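Local atomic coordinates of thioesterase (Streptomyces sp. WAC02707, PDB entry 6VAP), a protein that probably hydrolyses acyl thioesters on carrier proteins, as a type II thioesterase associated with borrelidin polyketide biosynthesis. Residues C29-G34 with V56-R61; A93-S98 with F233-H238; R126-R131 with S216-G221. All coordinates share one frame; numbering follows the deposited sequence.

Contact 1 of 3, residues C29-G34 with V56-R61; sequences CLPHAG and VQYPGR
Tyr58 and Pro31 run past each other in opposite directions, the phenol reaching along the proline ring until its hydroxyl meets the proline's own carbonyl. The bond from Tyr58 OH to Pro31 O is short, 2.6 Å, and lies in the carbonyl plane on a lone pair, with a C=O...donor angle of 131°. It holds the hydroxyl end of the phenol in place, with Pro31 O at the ring's edge, near its plane. Pro31 CD packs 3.6 Å from Tyr58 CZ. The ring is aimed this way by chi1 of -47°, which sets CG opposite the carbonyl carbon. Leu30 and Val56 meet obliquely through their branches, Leu30 CD1 lying 3.6 Å from Val56 CG2, and both side chains also touch Leu80 of helix 73-87. In the backbone, Val56 N donates to Cys29 O at 3.1 Å, a link between the parallel neighbours 26-30 and 52-56 of an alpha/beta-hydrolase sheet, where loops leaving the strand ends commonly build the active site. Beyond the strand ends, Tyr58 begins a type II turn closing at Arg61. Tyr58 CB lies 3.3 Å above the plane of the Arg61 guanidinium, offset toward its rim. Arg61 NH2 donates to Pro59 O at 3.0 Å, almost exactly in the guanidinium plane, while NH1 forms a salt bridge with Asp177, whose carboxylate also accepts from Gly34 N.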
# COMPACT_ATOMS: atom_id res chain seq x y z
N CYS A 29 -1.03 2.66 -5.89
CA CYS A 29 -0.07 1.77 -5.23
C CYS A 29 0.61 2.49 -4.08
O CYS A 29 1.21 3.55 -4.28
CB CYS A 29 0.99 1.31 -6.24
SG CYS A 29 0.25 0.34 -7.57
N LEU A 30 0.55 1.88 -2.90
CA LEU A 30 1.05 2.45 -1.66
C LEU A 30 2.29 1.68 -1.25
O LEU A 30 2.21 0.48 -0.97
CB LEU A 30 -0.02 2.37 -0.57
CG LEU A 30 -1.27 3.28 -0.69
CD1 LEU A 30 -0.94 4.68 -1.05
CD2 LEU A 30 -2.24 2.67 -1.78
N PRO A 31 3.44 2.32 -1.20
CA PRO A 31 4.65 1.61 -0.79
C PRO A 31 4.65 1.24 0.68
O PRO A 31 3.97 1.86 1.50
CB PRO A 31 5.75 2.62 -1.09
CG PRO A 31 5.19 3.53 -2.08
CD PRO A 31 3.75 3.64 -1.75
N HIS A 32 5.50 0.26 1.00
CA HIS A 32 5.78 -0.13 2.38
C HIS A 32 6.58 0.93 3.13
O HIS A 32 7.04 1.91 2.55
CB HIS A 32 6.57 -1.44 2.42
CG HIS A 32 7.76 -1.43 1.50
ND1 HIS A 32 7.66 -1.48 0.12
CD2 HIS A 32 9.07 -1.28 1.79
CE1 HIS A 32 8.87 -1.42 -0.40
NE2 HIS A 32 9.74 -1.27 0.59
N ALA A 33 6.80 0.69 4.42
CA ALA A 33 7.67 1.56 5.21
C ALA A 33 9.09 1.58 4.64
O ALA A 33 9.65 0.55 4.30
CB ALA A 33 7.72 1.09 6.67
N GLY A 34 9.66 2.75 4.53
CA GLY A 34 10.94 2.90 3.88
C GLY A 34 10.89 2.81 2.38
O GLY A 34 11.95 2.92 1.74
N VAL A 56 2.46 6.25 -5.11
CA VAL A 56 2.45 7.34 -4.15
C VAL A 56 3.85 7.53 -3.59
O VAL A 56 4.51 6.57 -3.17
CB VAL A 56 1.42 7.06 -3.04
CG1 VAL A 56 1.40 8.17 -2.02
CG2 VAL A 56 0.02 6.88 -3.68
N GLN A 57 4.29 8.76 -3.54
CA GLN A 57 5.54 9.17 -2.93
C GLN A 57 5.23 9.86 -1.62
O GLN A 57 4.75 10.99 -1.62
CB GLN A 57 6.31 10.10 -3.87
CG GLN A 57 7.67 10.53 -3.35
CD GLN A 57 8.77 9.54 -3.71
OE1 GLN A 57 8.67 8.38 -3.41
NE2 GLN A 57 9.84 10.02 -4.32
N TYR A 58 5.58 9.25 -0.50
CA TYR A 58 5.36 9.88 0.79
C TYR A 58 6.42 10.97 1.04
O TYR A 58 7.53 10.91 0.50
CB TYR A 58 5.42 8.87 1.92
CG TYR A 58 4.64 7.60 1.70
CD1 TYR A 58 3.33 7.62 1.26
CD2 TYR A 58 5.22 6.36 1.96
CE1 TYR A 58 2.62 6.45 1.09
CE2 TYR A 58 4.53 5.22 1.84
CZ TYR A 58 3.21 5.25 1.38
OH TYR A 58 2.55 4.04 1.24
N PRO A 59 6.09 11.98 1.83
CA PRO A 59 7.09 12.99 2.19
C PRO A 59 8.30 12.35 2.85
O PRO A 59 8.20 11.34 3.56
CB PRO A 59 6.35 13.90 3.18
CG PRO A 59 4.88 13.70 2.87
CD PRO A 59 4.77 12.25 2.43
N GLY A 60 9.45 12.99 2.63
CA GLY A 60 10.66 12.65 3.34
C GLY A 60 11.63 11.77 2.60
O GLY A 60 12.67 11.43 3.17
N ARG A 61 11.35 11.39 1.37
CA ARG A 61 12.23 10.50 0.62
C ARG A 61 12.48 11.05 -0.77
O ARG A 61 11.61 11.70 -1.37
CB ARG A 61 11.63 9.09 0.53
CG ARG A 61 10.36 9.02 -0.31
CD ARG A 61 9.35 8.08 0.34
NE ARG A 61 8.96 8.57 1.65
CZ ARG A 61 8.75 7.80 2.71
NH1 ARG A 61 8.84 6.49 2.59
NH2 ARG A 61 8.39 8.36 3.86

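Contact 2 of 3, residues A93-S98 with F233-H238; sequences ALFGHS and FYLLEH
His97 reaches from the end of strand 92-97 into the side chains of Phe233, Tyr234 and Leu235. Its CB points toward that segment, and chi1 of -179° carries CG directly away from the backbone N, extending the imidazole toward the 233-238 side chains. At the root of the ring, CG has Leu235 CD1 at 3.9 Å. The next atom, ND1, also lies near this methyl but spends its polarity elsewhere, in a hydrogen bond with Ser124 OG, which Tyr234 OH contacts as well through a hydrogen bond. Farther out, CE1 comes 3.7 Å from Leu235 CD2. That methyl sits over one imidazole face in a CH-pi contact, 3.9 Å from the ring centroid and 22° off the normal. On the other branch, CD2 approaches Phe233 CE2 at 3.8 Å. The tip, NE2, stands 3.6 Å above the plane of the Phe233 ring, displaced toward its rim. The His97 and Phe233 rings therefore form a T-shaped pair, the imidazole edge directed at the phenyl face, with planes at 67° and centroids 4.8 Å apart. Deeper along the strand, Phe95 CZ meets Leu235 CD1 at its ring edge, a looser approach. Ser98 follows at once, its backbone strained with a positive phi, and its OG bonds to His232 NE2: the arrangement fits the nucleophile elbow of an alpha/beta hydrolase, whose probable Ser-His-Asp triad would be completed by Asp204.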
# COMPACT_ATOMS: atom_id res chain seq x y z
N ALA A 93 -8.66 0.78 -8.31
CA ALA A 93 -8.28 -0.22 -7.33
C ALA A 93 -7.07 0.28 -6.56
O ALA A 93 -6.31 1.13 -7.05
CB ALA A 93 -7.98 -1.57 -7.98
N LEU A 94 -6.90 -0.24 -5.35
CA LEU A 94 -5.78 0.11 -4.48
C LEU A 94 -4.92 -1.12 -4.19
O LEU A 94 -5.45 -2.21 -3.97
CB LEU A 94 -6.27 0.72 -3.19
CG LEU A 94 -7.47 1.68 -3.28
CD1 LEU A 94 -7.92 2.09 -1.93
CD2 LEU A 94 -7.09 2.89 -4.12
N PHE A 95 -3.60 -0.93 -4.16
CA PHE A 95 -2.65 -1.97 -3.81
C PHE A 95 -1.68 -1.40 -2.80
O PHE A 95 -1.06 -0.35 -3.04
CB PHE A 95 -1.90 -2.49 -5.04
CG PHE A 95 -0.90 -3.56 -4.71
CD1 PHE A 95 0.35 -3.23 -4.28
CD2 PHE A 95 -1.23 -4.91 -4.88
CE1 PHE A 95 1.28 -4.26 -3.96
CE2 PHE A 95 -0.34 -5.89 -4.57
CZ PHE A 95 0.91 -5.56 -4.08
N GLY A 96 -1.55 -2.07 -1.65
CA GLY A 96 -0.57 -1.66 -0.65
C GLY A 96 0.23 -2.85 -0.14
O GLY A 96 -0.35 -3.91 0.12
N HIS A 97 1.53 -2.68 0.06
CA HIS A 97 2.37 -3.69 0.68
C HIS A 97 2.76 -3.22 2.07
O HIS A 97 3.16 -2.08 2.26
CB HIS A 97 3.60 -3.92 -0.19
CG HIS A 97 4.52 -4.96 0.36
ND1 HIS A 97 4.14 -6.28 0.53
CD2 HIS A 97 5.79 -4.88 0.79
CE1 HIS A 97 5.16 -6.96 1.03
NE2 HIS A 97 6.17 -6.13 1.21
N SER A 98 2.62 -4.12 3.05
CA SER A 98 3.02 -3.91 4.43
C SER A 98 2.33 -2.66 4.95
O SER A 98 1.10 -2.59 4.94
CB SER A 98 4.54 -3.84 4.56
OG SER A 98 4.94 -4.11 5.90
N PHE A 233 8.77 -9.93 2.09
CA PHE A 233 8.94 -9.46 0.72
C PHE A 233 8.90 -10.59 -0.31
O PHE A 233 9.68 -10.61 -1.29
CB PHE A 233 10.21 -8.64 0.62
CG PHE A 233 10.05 -7.25 1.21
CD1 PHE A 233 10.16 -7.04 2.56
CD2 PHE A 233 9.75 -6.17 0.40
CE1 PHE A 233 10.01 -5.76 3.11
CE2 PHE A 233 9.60 -4.90 0.92
CZ PHE A 233 9.74 -4.70 2.29
N TYR A 234 8.02 -11.56 -0.05
CA TYR A 234 7.70 -12.58 -1.05
C TYR A 234 7.45 -11.96 -2.43
O TYR A 234 7.77 -12.56 -3.45
CB TYR A 234 6.47 -13.38 -0.62
CG TYR A 234 5.22 -12.55 -0.83
CD1 TYR A 234 4.85 -11.58 0.06
CD2 TYR A 234 4.44 -12.73 -1.98
CE1 TYR A 234 3.72 -10.78 -0.16
CE2 TYR A 234 3.33 -11.94 -2.21
CZ TYR A 234 2.99 -10.97 -1.31
OH TYR A 234 1.90 -10.21 -1.55
N LEU A 235 6.88 -10.78 -2.49
CA LEU A 235 6.37 -10.28 -3.76
C LEU A 235 7.48 -9.99 -4.76
O LEU A 235 7.21 -9.90 -5.97
CB LEU A 235 5.54 -9.01 -3.50
CG LEU A 235 6.27 -7.70 -3.24
CD1 LEU A 235 5.19 -6.57 -3.13
CD2 LEU A 235 7.08 -7.71 -1.99
N LEU A 236 8.72 -9.83 -4.30
CA LEU A 236 9.82 -9.64 -5.24
C LEU A 236 10.08 -10.90 -6.05
O LEU A 236 10.49 -10.82 -7.21
CB LEU A 236 11.08 -9.23 -4.50
CG LEU A 236 10.91 -8.00 -3.58
CD1 LEU A 236 12.24 -7.60 -2.97
CD2 LEU A 236 10.33 -6.82 -4.34
N GLU A 237 9.81 -12.06 -5.48
CA GLU A 237 9.98 -13.35 -6.12
C GLU A 237 8.75 -13.76 -6.89
O GLU A 237 8.84 -14.68 -7.70
CB GLU A 237 10.30 -14.46 -5.07
CG GLU A 237 10.95 -15.71 -5.65
CD GLU A 237 10.52 -17.00 -4.96
OE1 GLU A 237 11.24 -18.02 -5.08
OE2 GLU A 237 9.46 -17.01 -4.31
N HIS A 238 7.60 -13.13 -6.63
CA HIS A 238 6.33 -13.49 -7.24
C HIS A 238 5.73 -12.35 -8.05
O HIS A 238 4.51 -12.25 -8.14
CB HIS A 238 5.37 -13.95 -6.15
CG HIS A 238 5.76 -15.26 -5.52
ND1 HIS A 238 6.62 -15.34 -4.45
CD2 HIS A 238 5.39 -16.53 -5.81
CE1 HIS A 238 6.75 -16.60 -4.09
NE2 HIS A 238 6.07 -17.35 -4.94

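Contact 3 of 3, residues R126-R131 with S216-G221; sequences RPAPSR and SEHTDG
His218 meets Ser130 through a polar contact and Ala128 and Pro129 through their side-chain carbons. The hydrogen bond joins Ser130 OG and His218 NE2 at 2.9 Å, and either atom could be its donor. The hydroxyl approaches at the imidazole edge, near the ring plane, rather than over a face. Its position follows from chi1 of 67°, which tucks OG between the backbone N and the carbonyl carbon while CB points toward the ring. A water donates to Glu217 OE1 at 2.8 Å; its approach to Ser130 OG is too short to be trusted, and any bridge to the serine is doubtful.

Nonpolar contact with the face of the imidazole comes from Pro129. Its CD rests over the ring in a CH-pi contact, 3.9 Å from the His218 ring centroid and 16° off the normal, and the proline ring slides past the imidazole in the opposite direction. Ala128 CB is a van der Waals neighbour that approaches obliquely, 3.9 Å from His218 NE2. Edge bond and face packing together restrict both the tilt and the rotation of the ring. Within 126-131, Arg131 N donates to Ala128 O at 2.7 Å, closing the 3-10 turn at 129-130.

Further aromatic groups, Tyr186 edge-to-face and Phe105 of helix 99-113, also meet the His218 ring. The contact joins the loop after strand 120-124 to the one between helix 209-213 and the outermost strand 223-228.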
# COMPACT_ATOMS: atom_id res chain seq x y z
N ARG A 126 0.42 -7.91 5.53
CA ARG A 126 0.00 -7.03 6.62
C ARG A 126 -1.18 -7.62 7.38
O ARG A 126 -2.11 -8.15 6.75
CB ARG A 126 -0.37 -5.67 6.08
CG ARG A 126 -0.65 -4.63 7.11
CD ARG A 126 0.59 -4.15 7.82
NE ARG A 126 0.37 -2.88 8.50
CZ ARG A 126 1.09 -2.42 9.51
NH1 ARG A 126 2.14 -3.08 9.91
NH2 ARG A 126 0.73 -1.28 10.10
N PRO A 127 -1.15 -7.65 8.71
CA PRO A 127 -2.32 -8.13 9.45
C PRO A 127 -3.52 -7.25 9.14
O PRO A 127 -3.39 -6.07 8.81
CB PRO A 127 -1.89 -8.02 10.92
CG PRO A 127 -0.45 -7.93 10.90
CD PRO A 127 -0.11 -7.17 9.63
N ALA A 128 -4.71 -7.82 9.26
CA ALA A 128 -5.94 -7.02 9.22
C ALA A 128 -5.87 -5.82 10.16
O ALA A 128 -5.24 -5.88 11.21
CB ALA A 128 -7.12 -7.92 9.58
N PRO A 129 -6.51 -4.71 9.81
CA PRO A 129 -6.49 -3.55 10.72
C PRO A 129 -6.99 -3.88 12.11
O PRO A 129 -6.46 -3.35 13.09
CB PRO A 129 -7.42 -2.54 10.02
CG PRO A 129 -7.34 -2.91 8.57
CD PRO A 129 -7.15 -4.40 8.51
N SER A 130 -7.98 -4.77 12.22
CA SER A 130 -8.46 -5.24 13.52
C SER A 130 -7.50 -6.20 14.22
O SER A 130 -7.74 -6.58 15.37
CB SER A 130 -9.82 -5.92 13.33
OG SER A 130 -9.71 -7.14 12.56
N ARG A 131 -6.42 -6.61 13.56
CA ARG A 131 -5.42 -7.47 14.18
C ARG A 131 -4.04 -6.82 14.23
O ARG A 131 -3.04 -7.51 14.40
CB ARG A 131 -5.37 -8.81 13.45
CG ARG A 131 -6.61 -9.67 13.60
CD ARG A 131 -6.90 -10.01 15.06
NE ARG A 131 -5.70 -10.44 15.77
CZ ARG A 131 -5.29 -11.70 15.86
NH1 ARG A 131 -5.99 -12.67 15.30
NH2 ARG A 131 -4.17 -11.98 16.53
N SER A 216 -10.88 -10.54 5.83
CA SER A 216 -12.24 -10.86 5.41
C SER A 216 -13.29 -10.19 6.28
O SER A 216 -14.45 -10.05 5.84
CB SER A 216 -12.44 -12.39 5.46
OG SER A 216 -12.50 -12.87 6.79
N GLU A 217 -12.95 -9.81 7.50
CA GLU A 217 -13.90 -9.23 8.43
C GLU A 217 -14.11 -7.74 8.21
O GLU A 217 -14.89 -7.13 8.94
CB GLU A 217 -13.45 -9.49 9.87
CG GLU A 217 -13.49 -10.96 10.28
CD GLU A 217 -12.62 -11.25 11.49
OE1 GLU A 217 -12.42 -10.34 12.31
OE2 GLU A 217 -12.13 -12.40 11.63
N HIS A 218 -13.43 -7.16 7.22
CA HIS A 218 -13.48 -5.72 6.99
C HIS A 218 -14.20 -5.33 5.70
O HIS A 218 -14.23 -4.15 5.35
CB HIS A 218 -12.07 -5.16 6.97
CG HIS A 218 -11.39 -5.21 8.30
ND1 HIS A 218 -11.45 -4.16 9.20
CD2 HIS A 218 -10.68 -6.18 8.92
CE1 HIS A 218 -10.77 -4.46 10.28
NE2 HIS A 218 -10.31 -5.69 10.16
N THR A 219 -14.82 -6.28 5.02
CA THR A 219 -15.61 -5.97 3.85
C THR A 219 -16.78 -6.94 3.80
O THR A 219 -16.64 -8.11 4.17
CB THR A 219 -14.80 -6.08 2.55
OG1 THR A 219 -15.63 -5.68 1.45
CG2 THR A 219 -14.39 -7.52 2.29
N ASP A 220 -17.93 -6.44 3.33
CA ASP A 220 -19.08 -7.27 2.99
C ASP A 220 -19.01 -7.84 1.57
O ASP A 220 -19.82 -8.69 1.21
CB ASP A 220 -20.37 -6.47 3.15
CG ASP A 220 -20.78 -6.31 4.61
OD1 ASP A 220 -20.84 -7.34 5.32
OD2 ASP A 220 -21.03 -5.16 5.04
N GLY A 221 -18.07 -7.38 0.77
CA GLY A 221 -17.84 -7.92 -0.55
C GLY A 221 -17.03 -9.20 -0.51
O GLY A 221 -16.72 -9.76 0.55
O HOH W 1 -10.27 -9.24 13.65

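How the contacts relate
From the N terminus, contact 1 closes first, joining the end of strand 26-30 to the loop after strand 52-56 and closing a loop that contains helix 41-47. The chain then enters strand 92-97, where contact 2 opens a long excursion that ends at residues 233-238, just before helix 239-250. Contact 3 lies wholly within this excursion, opening after strand 120-124 and closing before strand 223-228; none of the three cross. Contacts 1 and 2 share the sheet through neighbouring strands and touch directly, with His32 CD2 3.5 Å from Phe233 CZ. Contact 3 reaches contact 2 where Arg126 CD packs against Ser98 O, but stays about 8 Å from contact 1 between nearest atoms.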